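Local coordinates for SusD superfamily protein (Bacteroides fragilis NCTC 9343, PDB 3NQP) that probably binds glycans at the bacterial outer membrane, as SusD-family lipoproteins of nutrient-uptake systems do, at residues Asp87-Ile92 with Gly137-Leu142; Gln73-Thr78 with Leu493-Lys498; His34-Ala39 with Phe267-Leu272. One frame throughout, in Å; residues are numbered along the deposited sequence. Where two conformers were deposited one is given.

Contact 1 of 3, residues Asp87-Ile92 with Gly137-Leu142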
loop_
_atom_site.group_PDB
_atom_site.type_symbol
_atom_site.label_atom_id
_atom_site.label_comp_id
_atom_site.label_asym_id
_atom_site.label_seq_id
_atom_site.Cartn_x
_atom_site.Cartn_y
_atom_site.Cartn_z
ATOM N N ASP A 87 11.132 -10.300 -8.086
ATOM C CA ASP A 87 10.775 -11.714 -8.210
ATOM C C ASP A 87 9.302 -11.893 -8.564
ATOM O O ASP A 87 8.666 -12.831 -8.117
ATOM C CB ASP A 87 11.127 -12.451 -6.903
ATOM C CG ASP A 87 11.424 -13.952 -7.117
ATOM O OD1 ASP A 87 11.665 -14.392 -8.256
ATOM O OD2 ASP A 87 11.438 -14.690 -6.123
ATOM N N LEU A 88 8.731 -10.969 -9.326
ATOM C CA LEU A 88 7.335 -11.099 -9.696
ATOM C C LEU A 88 7.055 -11.894 -10.978
ATOM O O LEU A 88 5.885 -12.277 -11.220
ATOM C CB LEU A 88 6.650 -9.748 -9.784
ATOM C CG LEU A 88 6.662 -8.919 -8.481
ATOM C CD1 LEU A 88 5.967 -7.570 -8.682
ATOM C CD2 LEU A 88 6.026 -9.681 -7.352
ATOM N N PHE A 89 8.054 -12.140 -11.812
ATOM C CA PHE A 89 7.753 -12.791 -13.105
ATOM C C PHE A 89 7.365 -14.262 -12.952
ATOM O O PHE A 89 6.600 -14.784 -13.780
ATOM C CB PHE A 89 8.871 -12.592 -14.157
ATOM C CG PHE A 89 8.845 -11.228 -14.782
ATOM C CD1 PHE A 89 7.824 -10.872 -15.654
ATOM C CD2 PHE A 89 9.793 -10.293 -14.451
ATOM C CE1 PHE A 89 7.773 -9.626 -16.209
ATOM C CE2 PHE A 89 9.732 -9.037 -14.982
ATOM C CZ PHE A 89 8.740 -8.698 -15.880
ATOM N N GLY A 90 7.847 -14.934 -11.906
ATOM C CA GLY A 90 7.406 -16.317 -11.675
ATOM C C GLY A 90 5.890 -16.352 -11.434
ATOM O O GLY A 90 5.149 -17.170 -12.037
ATOM N N ARG A 91 5.419 -15.425 -10.596
ATOM C CA ARG A 91 3.980 -15.277 -10.321
ATOM C C ARG A 91 3.173 -14.972 -11.577
ATOM O O ARG A 91 2.120 -15.582 -11.810
ATOM C CB ARG A 91 3.769 -14.168 -9.298
ATOM C CG ARG A 91 4.089 -14.615 -7.895
ATOM C CD ARG A 91 4.473 -13.420 -7.070
ATOM N NE ARG A 91 4.648 -13.786 -5.684
ATOM C CZ ARG A 91 5.815 -13.993 -5.093
ATOM N NH1 ARG A 91 6.979 -13.876 -5.739
ATOM N NH2 ARG A 91 5.806 -14.332 -3.825
ATOM N N ILE A 92 3.658 -13.990 -12.342
ATOM C CA ILE A 92 3.032 -13.602 -13.613
ATOM C C ILE A 92 2.920 -14.807 -14.560
ATOM O O ILE A 92 1.877 -15.006 -15.186
ATOM C CB ILE A 92 3.778 -12.440 -14.331
ATOM C CG1 ILE A 92 3.513 -11.131 -13.585
ATOM C CG2 ILE A 92 3.328 -12.307 -15.837
ATOM C CD1 ILE A 92 4.486 -10.006 -13.895
ATOM N N GLY A 137 9.354 0.785 -17.888
ATOM C CA GLY A 137 9.408 -0.329 -18.794
ATOM C C GLY A 137 10.016 -1.585 -18.174
ATOM O O GLY A 137 10.999 -1.506 -17.442
ATOM N N VAL A 138 9.389 -2.724 -18.457
ATOM C CA VAL A 138 9.833 -4.050 -18.009
ATOM C C VAL A 138 9.514 -5.059 -19.115
ATOM O O VAL A 138 8.699 -4.768 -20.005
ATOM C CB VAL A 138 9.095 -4.527 -16.729
ATOM C CG1 VAL A 138 9.432 -3.621 -15.499
ATOM C CG2 VAL A 138 7.583 -4.675 -16.996
ATOM N N PRO A 139 10.128 -6.255 -19.072
ATOM C CA PRO A 139 9.776 -7.293 -20.053
ATOM C C PRO A 139 8.298 -7.619 -19.997
ATOM O O PRO A 139 7.739 -7.703 -18.899
ATOM C CB PRO A 139 10.581 -8.503 -19.577
ATOM C CG PRO A 139 11.720 -7.940 -18.817
ATOM C CD PRO A 139 11.173 -6.720 -18.144
ATOM N N LEU A 140 7.637 -7.767 -21.144
ATOM C CA LEU A 140 6.225 -8.144 -21.140
ATOM C C LEU A 140 6.074 -9.644 -21.389
ATOM O O LEU A 140 5.927 -10.083 -22.543
ATOM C CB LEU A 140 5.413 -7.360 -22.186
ATOM C CG LEU A 140 4.849 -6.024 -21.780
ATOM C CD1 LEU A 140 4.133 -5.372 -23.002
ATOM C CD2 LEU A 140 3.901 -6.180 -20.501
ATOM N N ARG A 141 6.107 -10.414 -20.302
ATOM C CA ARG A 141 5.870 -11.858 -20.340
ATOM C C ARG A 141 4.389 -12.140 -20.235
ATOM O O ARG A 141 3.772 -11.932 -19.176
ATOM C CB ARG A 141 6.619 -12.563 -19.207
ATOM C CG ARG A 141 8.112 -12.313 -19.262
ATOM C CD ARG A 141 8.970 -13.424 -18.670
ATOM N NE ARG A 141 10.320 -13.432 -19.257
ATOM C CZ ARG A 141 11.334 -12.662 -18.860
ATOM N NH1 ARG A 141 11.191 -11.786 -17.853
ATOM N NH2 ARG A 141 12.510 -12.764 -19.476
ATOM N N LEU A 142 3.821 -12.623 -21.342
ATOM C CA LEU A 142 2.385 -12.894 -21.444
ATOM C C LEU A 142 2.019 -14.351 -21.856
ATOM O O LEU A 142 0.868 -14.752 -21.739
ATOM C CB LEU A 142 1.742 -11.900 -22.437
ATOM C CG LEU A 142 1.952 -10.414 -22.126
ATOM C CD1 LEU A 142 1.423 -9.491 -23.258
ATOM C CD2 LEU A 142 1.302 -10.094 -20.758
#

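Contact 2 of 3, residues Gln73-Thr78 with Leu493-Lys498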
loop_
_atom_site.group_PDB
_atom_site.type_symbol
_atom_site.label_atom_id
_atom_site.label_comp_id
_atom_site.label_asym_id
_atom_site.label_seq_id
_atom_site.Cartn_x
_atom_site.Cartn_y
_atom_site.Cartn_z
ATOM N N GLN A 73 17.060 6.681 -0.158
ATOM C CA GLN A 73 17.057 6.959 -1.583
ATOM C C GLN A 73 18.420 6.668 -2.266
ATOM O O GLN A 73 18.707 7.242 -3.312
ATOM C CB GLN A 73 16.623 8.414 -1.891
ATOM C CG GLN A 73 15.477 8.972 -0.977
ATOM C CD GLN A 73 14.133 8.334 -1.217
ATOM O OE1 GLN A 73 13.909 7.779 -2.283
ATOM N NE2 GLN A 73 13.215 8.427 -0.228
ATOM N N ASN A 74 19.221 5.768 -1.677
ATOM C CA ASN A 74 20.524 5.401 -2.194
ATOM C C ASN A 74 20.268 4.300 -3.203
ATOM O O ASN A 74 20.094 3.133 -2.810
ATOM C CB ASN A 74 21.454 4.793 -1.130
ATOM C CG ASN A 74 21.907 5.771 -0.073
ATOM O OD1 ASN A 74 21.798 7.003 -0.226
ATOM N ND2 ASN A 74 22.456 5.213 1.023
ATOM N N PHE A 75 20.211 4.682 -4.479
ATOM C CA PHE A 75 19.879 3.764 -5.546
ATOM C C PHE A 75 20.876 3.882 -6.678
ATOM O O PHE A 75 21.143 4.986 -7.142
ATOM C CB PHE A 75 18.502 4.076 -6.101
ATOM C CG PHE A 75 17.367 3.460 -5.305
ATOM C CD1 PHE A 75 17.042 2.113 -5.467
ATOM C CD2 PHE A 75 16.630 4.208 -4.424
ATOM C CE1 PHE A 75 16.013 1.544 -4.773
ATOM C CE2 PHE A 75 15.596 3.618 -3.691
ATOM C CZ PHE A 75 15.288 2.302 -3.876
ATOM N N ASP A 76 21.409 2.738 -7.092
ATOM C CA ASP A 76 22.259 2.622 -8.297
ATOM C C ASP A 76 22.367 1.132 -8.642
ATOM O O ASP A 76 21.706 0.285 -8.012
ATOM C CB ASP A 76 23.628 3.290 -8.049
ATOM C CG ASP A 76 24.367 2.707 -6.855
ATOM O OD1 ASP A 76 24.328 1.471 -6.661
ATOM O OD2 ASP A 76 25.004 3.479 -6.101
ATOM N N GLU A 77 23.209 0.772 -9.611
ATOM C CA GLU A 77 23.273 -0.618 -10.053
ATOM C C GLU A 77 23.815 -1.636 -9.020
ATOM O O GLU A 77 23.729 -2.831 -9.262
ATOM C CB GLU A 77 24.056 -0.749 -11.359
ATOM C CG GLU A 77 25.532 -0.539 -11.195
ATOM C CD GLU A 77 26.332 -0.794 -12.480
ATOM O OE1 GLU A 77 25.770 -1.124 -13.559
ATOM O OE2 GLU A 77 27.560 -0.691 -12.370
ATOM N N THR A 78 24.374 -1.177 -7.898
ATOM C CA THR A 78 24.748 -2.088 -6.807
ATOM C C THR A 78 23.920 -1.855 -5.546
ATOM O O THR A 78 24.165 -2.501 -4.538
ATOM C CB THR A 78 26.258 -2.019 -6.482
ATOM O OG1 THR A 78 26.642 -0.677 -6.203
ATOM C CG2 THR A 78 27.087 -2.535 -7.695
ATOM N N LEU A 493 12.294 6.137 -10.681
ATOM C CA LEU A 493 12.286 4.730 -11.022
ATOM C C LEU A 493 13.457 4.018 -10.361
ATOM O O LEU A 493 14.406 4.643 -9.930
ATOM C CB LEU A 493 12.267 4.492 -12.543
ATOM C CG LEU A 493 11.155 5.230 -13.307
ATOM C CD1 LEU A 493 11.277 5.015 -14.833
ATOM C CD2 LEU A 493 9.757 4.864 -12.800
ATOM N N TRP A 494 13.326 2.709 -10.209
ATOM C CA TRP A 494 14.323 1.893 -9.553
ATOM C C TRP A 494 15.282 1.221 -10.551
ATOM O O TRP A 494 14.894 0.871 -11.696
ATOM C CB TRP A 494 13.634 0.836 -8.697
ATOM C CG TRP A 494 12.755 1.326 -7.576
ATOM C CD1 TRP A 494 11.876 2.361 -7.610
ATOM C CD2 TRP A 494 12.628 0.722 -6.286
ATOM N NE1 TRP A 494 11.208 2.455 -6.390
ATOM C CE2 TRP A 494 11.653 1.446 -5.575
ATOM C CE3 TRP A 494 13.238 -0.387 -5.663
ATOM C CZ2 TRP A 494 11.273 1.108 -4.266
ATOM C CZ3 TRP A 494 12.881 -0.703 -4.360
ATOM C CH2 TRP A 494 11.902 0.027 -3.679
ATOM N N PRO A 495 16.559 1.110 -10.169
ATOM C CA PRO A 495 17.490 0.477 -11.099
ATOM C C PRO A 495 17.451 -1.041 -10.988
ATOM O O PRO A 495 16.852 -1.584 -10.067
ATOM C CB PRO A 495 18.832 0.986 -10.611
ATOM C CG PRO A 495 18.651 1.076 -9.086
ATOM C CD PRO A 495 17.197 1.385 -8.865
ATOM N N ILE A 496 18.044 -1.723 -11.959
ATOM C CA ILE A 496 18.256 -3.153 -11.842
ATOM C C ILE A 496 19.759 -3.459 -11.623
ATOM O O ILE A 496 20.640 -2.637 -11.961
ATOM C CB ILE A 496 17.622 -3.888 -13.016
ATOM C CG1 ILE A 496 18.274 -3.492 -14.322
ATOM C CG2 ILE A 496 16.062 -3.600 -13.091
ATOM C CD1 ILE A 496 17.833 -4.401 -15.466
ATOM N N GLU A 497 20.015 -4.638 -11.069
ATOM C CA GLU A 497 21.349 -5.083 -10.624
ATOM C C GLU A 497 22.313 -5.253 -11.797
ATOM O O GLU A 497 21.953 -5.848 -12.813
ATOM C CB GLU A 497 21.344 -6.503 -9.978
ATOM C CG GLU A 497 20.385 -6.852 -8.948
ATOM C CD GLU A 497 19.084 -7.309 -9.526
ATOM O OE1 GLU A 497 18.343 -6.406 -9.924
ATOM O OE2 GLU A 497 18.800 -8.522 -9.600
ATOM N N LYS A 498 23.550 -4.818 -11.575
ATOM C CA LYS A 498 24.670 -5.026 -12.480
ATOM C C LYS A 498 24.795 -6.496 -12.854
ATOM O O LYS A 498 25.040 -6.806 -13.992
ATOM C CB LYS A 498 25.988 -4.573 -11.803
ATOM C CG LYS A 498 27.230 -4.544 -12.717
ATOM C CD LYS A 498 28.528 -4.245 -11.919
ATOM C CE LYS A 498 29.782 -4.061 -12.840
ATOM N NZ LYS A 498 29.798 -2.729 -13.581
#

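Contact 3 of 3, residues His34-Ala39 with Phe267-Leu272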
loop_
_atom_site.group_PDB
_atom_site.type_symbol
_atom_site.label_atom_id
_atom_site.label_comp_id
_atom_site.label_asym_id
_atom_site.label_seq_id
_atom_site.Cartn_x
_atom_site.Cartn_y
_atom_site.Cartn_z
ATOM N N HIS A 34 0.567 -17.069 -3.382
ATOM C CA HIS A 34 1.773 -16.456 -3.923
ATOM C C HIS A 34 1.617 -14.945 -3.900
ATOM O O HIS A 34 2.602 -14.211 -3.767
ATOM C CB HIS A 34 2.039 -16.931 -5.360
ATOM C CG HIS A 34 2.696 -18.275 -5.449
ATOM N ND1 HIS A 34 2.330 -19.225 -6.384
ATOM C CD2 HIS A 34 3.697 -18.829 -4.729
ATOM C CE1 HIS A 34 3.072 -20.306 -6.232
ATOM N NE2 HIS A 34 3.913 -20.093 -5.235
ATOM N N LEU A 35 0.381 -14.473 -4.051
ATOM C CA LEU A 35 0.111 -13.055 -3.947
ATOM C C LEU A 35 0.335 -12.655 -2.475
ATOM O O LEU A 35 0.941 -11.616 -2.219
ATOM C CB LEU A 35 -1.312 -12.713 -4.371
ATOM C CG LEU A 35 -1.788 -11.280 -4.285
ATOM C CD1 LEU A 35 -1.010 -10.436 -5.340
ATOM C CD2 LEU A 35 -3.296 -11.201 -4.474
ATOM N N ARG A 36 -0.168 -13.460 -1.532
ATOM C CA ARG A 36 0.071 -13.199 -0.113
ATOM C C ARG A 36 1.579 -13.050 0.154
ATOM O O ARG A 36 2.019 -12.134 0.875
ATOM C CB ARG A 36 -0.481 -14.343 0.736
ATOM C CG ARG A 36 -0.173 -14.257 2.218
ATOM C CD ARG A 36 -0.312 -15.602 2.919
ATOM N NE ARG A 36 0.678 -16.538 2.403
ATOM C CZ ARG A 36 0.532 -17.849 2.341
ATOM N NH1 ARG A 36 -0.573 -18.445 2.775
ATOM N NH2 ARG A 36 1.511 -18.557 1.823
ATOM N N ASP A 37 2.360 -13.962 -0.416
ATOM C CA ASP A 37 3.802 -13.954 -0.224
ATOM C C ASP A 37 4.485 -12.691 -0.789
ATOM O O ASP A 37 5.571 -12.354 -0.362
ATOM C CB ASP A 37 4.450 -15.190 -0.888
ATOM C CG ASP A 37 4.088 -16.509 -0.193
ATOM O OD1 ASP A 37 3.498 -16.497 0.901
ATOM O OD2 ASP A 37 4.366 -17.555 -0.788
ATOM N N ALA A 38 3.857 -12.014 -1.740
ATOM C CA ALA A 38 4.391 -10.718 -2.253
ATOM C C ALA A 38 3.819 -9.488 -1.568
ATOM O O ALA A 38 4.174 -8.348 -1.930
ATOM C CB ALA A 38 4.156 -10.624 -3.748
ATOM N N ALA A 39 2.976 -9.678 -0.553
ATOM C CA ALA A 39 2.296 -8.553 0.083
ATOM C C ALA A 39 3.242 -7.599 0.832
ATOM O O ALA A 39 3.063 -6.379 0.797
ATOM C CB ALA A 39 1.208 -9.040 1.023
ATOM N N PHE A 267 -10.620 -5.520 -0.642
ATOM C CA PHE A 267 -9.745 -6.676 -0.841
ATOM C C PHE A 267 -8.563 -6.654 0.147
ATOM O O PHE A 267 -7.894 -5.621 0.313
ATOM C CB PHE A 267 -9.262 -6.802 -2.303
ATOM C CG PHE A 267 -8.284 -7.906 -2.468
ATOM C CD1 PHE A 267 -8.717 -9.210 -2.545
ATOM C CD2 PHE A 267 -6.913 -7.648 -2.518
ATOM C CE1 PHE A 267 -7.815 -10.261 -2.660
ATOM C CE2 PHE A 267 -6.004 -8.706 -2.589
ATOM C CZ PHE A 267 -6.470 -10.008 -2.666
ATOM N N ALA A 268 -8.345 -7.790 0.831
ATOM C CA ALA A 268 -7.245 -7.957 1.772
ATOM C C ALA A 268 -6.549 -9.307 1.525
ATOM O O ALA A 268 -7.194 -10.247 1.052
ATOM C CB ALA A 268 -7.790 -7.935 3.232
ATOM N N ILE A 269 -5.248 -9.359 1.859
ATOM C CA ILE A 269 -4.449 -10.562 1.892
ATOM C C ILE A 269 -4.672 -11.267 3.246
ATOM O O ILE A 269 -4.449 -10.684 4.291
ATOM C CB ILE A 269 -2.952 -10.231 1.754
ATOM C CG1 ILE A 269 -2.646 -9.603 0.372
ATOM C CG2 ILE A 269 -2.073 -11.454 2.042
ATOM C CD1 ILE A 269 -2.948 -10.495 -0.833
ATOM N N ARG A 270 -5.091 -12.516 3.197
ATOM C CA ARG A 270 -5.356 -13.351 4.390
ATOM C C ARG A 270 -4.093 -13.978 4.968
ATOM O O ARG A 270 -3.396 -14.749 4.296
ATOM C CB ARG A 270 -6.381 -14.448 4.022
ATOM C CG ARG A 270 -6.784 -15.447 5.160
ATOM C CD ARG A 270 -7.274 -14.728 6.445
ATOM N NE ARG A 270 -8.319 -13.716 6.244
ATOM C CZ ARG A 270 -9.609 -13.970 6.095
ATOM N NH1 ARG A 270 -10.071 -15.226 6.088
ATOM N NH2 ARG A 270 -10.439 -12.965 5.894
ATOM N N PHE A 271 -3.792 -13.619 6.224
ATOM C CA PHE A 271 -2.788 -14.299 7.016
ATOM C C PHE A 271 -3.598 -15.113 8.030
ATOM O O PHE A 271 -4.649 -14.670 8.471
ATOM C CB PHE A 271 -1.801 -13.286 7.653
ATOM C CG PHE A 271 -0.785 -12.745 6.643
ATOM C CD1 PHE A 271 0.284 -13.538 6.211
ATOM C CD2 PHE A 271 -0.939 -11.509 6.080
ATOM C CE1 PHE A 271 1.179 -13.084 5.255
ATOM C CE2 PHE A 271 -0.079 -11.049 5.124
ATOM C CZ PHE A 271 1.003 -11.836 4.701
ATOM N N LEU A 272 -3.147 -16.330 8.327
ATOM C CA LEU A 272 -3.930 -17.296 9.114
ATOM C C LEU A 272 -2.989 -18.060 10.028
ATOM O O LEU A 272 -2.003 -18.619 9.562
ATOM C CB LEU A 272 -4.662 -18.267 8.173
ATOM C CG LEU A 272 -5.566 -19.380 8.720
ATOM C CD1 LEU A 272 -6.764 -18.795 9.516
ATOM C CD2 LEU A 272 -6.044 -20.303 7.582
HETATM O O HOH W 1 -2.399 -17.336 4.716
#

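Contact 1 of 3, residues Asp87-Ile92 with Gly137-Leu142
Phe89 and the loop of Val138, Pro139 and Arg141 meet in a buried packing contact without a hydrogen bond between the segments, near the N-terminal end of helix 89-102 and in the chain that follows helix 110-135. It belongs to the helical N-terminal part, probably TPR-like as in the SusD family, and it illustrates how one aromatic side chain can seat an irregular loop against a helix. A chi1 of -77° leaves Phe89 CG anti to the carbonyl carbon and directs the ring toward Pro139 and Arg141. The extended Arg141 side chain crosses the ring at about a right angle: its NH1 lies over the centre of one face, 3.9 Å above the plane, while its CG rests 3.9 Å from Phe89 CD1. The guanidinium plane stands nearly upright on the ring, 83° away from it, so an edge rather than a flat face is presented. Val138 CB closes in at the ring edge, and Pro139 adds its CD, 3.9 Å from Phe89 CZ. Pro139 O comes to within 3.3 Å of Phe89 CE1. One turn further on, Ile92 CG2 sits 3.4 Å from Arg141 O, a carbonyl that Tyr128 and Asn96 already supply with hydrogen bonds. With Arg141 CZ 5.1 Å from the ring centroid, the cation-pi attraction is weak at most, which implies that apolar burial and shape carry this contact.

Contact 2 of 3, residues Gln73-Thr78 with Leu493-Lys498
Phe75 drives the edge of its ring toward the face of Trp494, and this aromatic pair forms the tight end of a contact that becomes polar and more open toward Glu77 and Lys498. The two planes stand at 55°, with the Phe75 centroid 4.8 Å from that of the six-membered ring of Trp494: a tilted edge-to-face pair rather than a perfect T. Phe75 CE1 comes down to 3.5 Å from Trp494 CE3, and CZ lies over the indole, offset toward its rim. Pro495 wedges in beside them, its CD 3.5 Å from Phe75 CD1 and its CG against the carbonyl oxygen of Asp76. Arg50 and Ile70 also pack on both aromatic side chains.

The two pieces lie 415 residues apart in the chain. Residues 73-78 follow helix 68-71, which Gln73 closes with a Schellman motif, and residues 493-498 lead into helix 498-503, so the contact joins a loop of the N-terminal part of this SusD-family protein to its C-terminal region. At that junction Glu497 occupies the N-cap position, and the first helical N-H, on Lys498, donates to Glu77 O over 3.1 Å in a fairly straight bond of 162°. Glu497 CA brings a C-H to the same oxygen.

Beyond it the packing gives way to charge. Glu77 CG is squeezed between the backbone N and carbonyl carbon (chi1 72°), and the extended chain beyond runs across the aliphatic part of Lys498. Lys498, bent at its last torsion, returns NZ to the syn side of Glu77 OE2, well above the carboxylate plane, in a salt bridge of 3.3 Å. Asp76, whose CB points away from 493-498, accepts from Thr78 N at OD1, an Asx turn, and the same oxygen is hydrogen-bonded to His79 ND1.

Contact 3 of 3, residues His34-Ala39 with Phe267-Leu272
The ring of Phe271 is met obliquely by Arg36 CG, 3.5 Å from Phe271 CE1, and that of Phe267 in like manner by Leu35 CD2, 3.8 Å from Phe267 CZ, while the edge of the Arg36 guanidinium is taken by Asp37. This is helix-on-strand packing: the last turn of helix 21-37 and the residue that begins the next helix, Ala39, lie against strand 265-269, which pairs antiparallel with strand 377-381 in a small two-stranded sheet set among the helices of the SusD fold.

Ile269 fills the middle, dividing its branches among three neighbours. Ile269 CG2 presses in 3.4 Å from Arg36 CG; Ile269 CD1 turns to Leu35, 3.7 Å from Leu35 CG; and Ile269 CG1 faces Ala39 CB. Leu35 also packs on Leu123, Phe126 and Tyr127 of helix 110-135.

The charged end of Arg36 then turns aside. A bend at chi3 (64°) carries the guanidinium back to its helical neighbour, where NE and NH2 both grip Asp37 OD1 side-on. They reach it from the same face of the carboxylate, and the oxygen lies nearly in the guanidinium plane, so this fork would limit rotation of the group. Arg270 points its own charge to Asp376 instead. A single water completes the link between the segments, accepting from Arg36 NH1 at 2.9 Å and donating to Arg270 O at 2.8 Å.

Overall arrangement
The three contacts show how chain topology and space can diverge. Contact 1 is nested in sequence inside the loops closed by contact 2 and by contact 3, whereas the segments of contacts 2 and 3 alternate along the chain. Only contacts 1 and 3 touch: their centres lie 19 Å apart, and Arg91 NE probably donates to His34 O at 2.8 Å, joining helix 89-102 to helix 21-37. Contact 2 stands apart, with nearest atoms about 6 Å from contact 1 and about 12 Å from contact 3. A bound 1,2-ethanediol, probably from the crystallisation liquor, lies about 4 Å from the Arg270 side chain of contact 3.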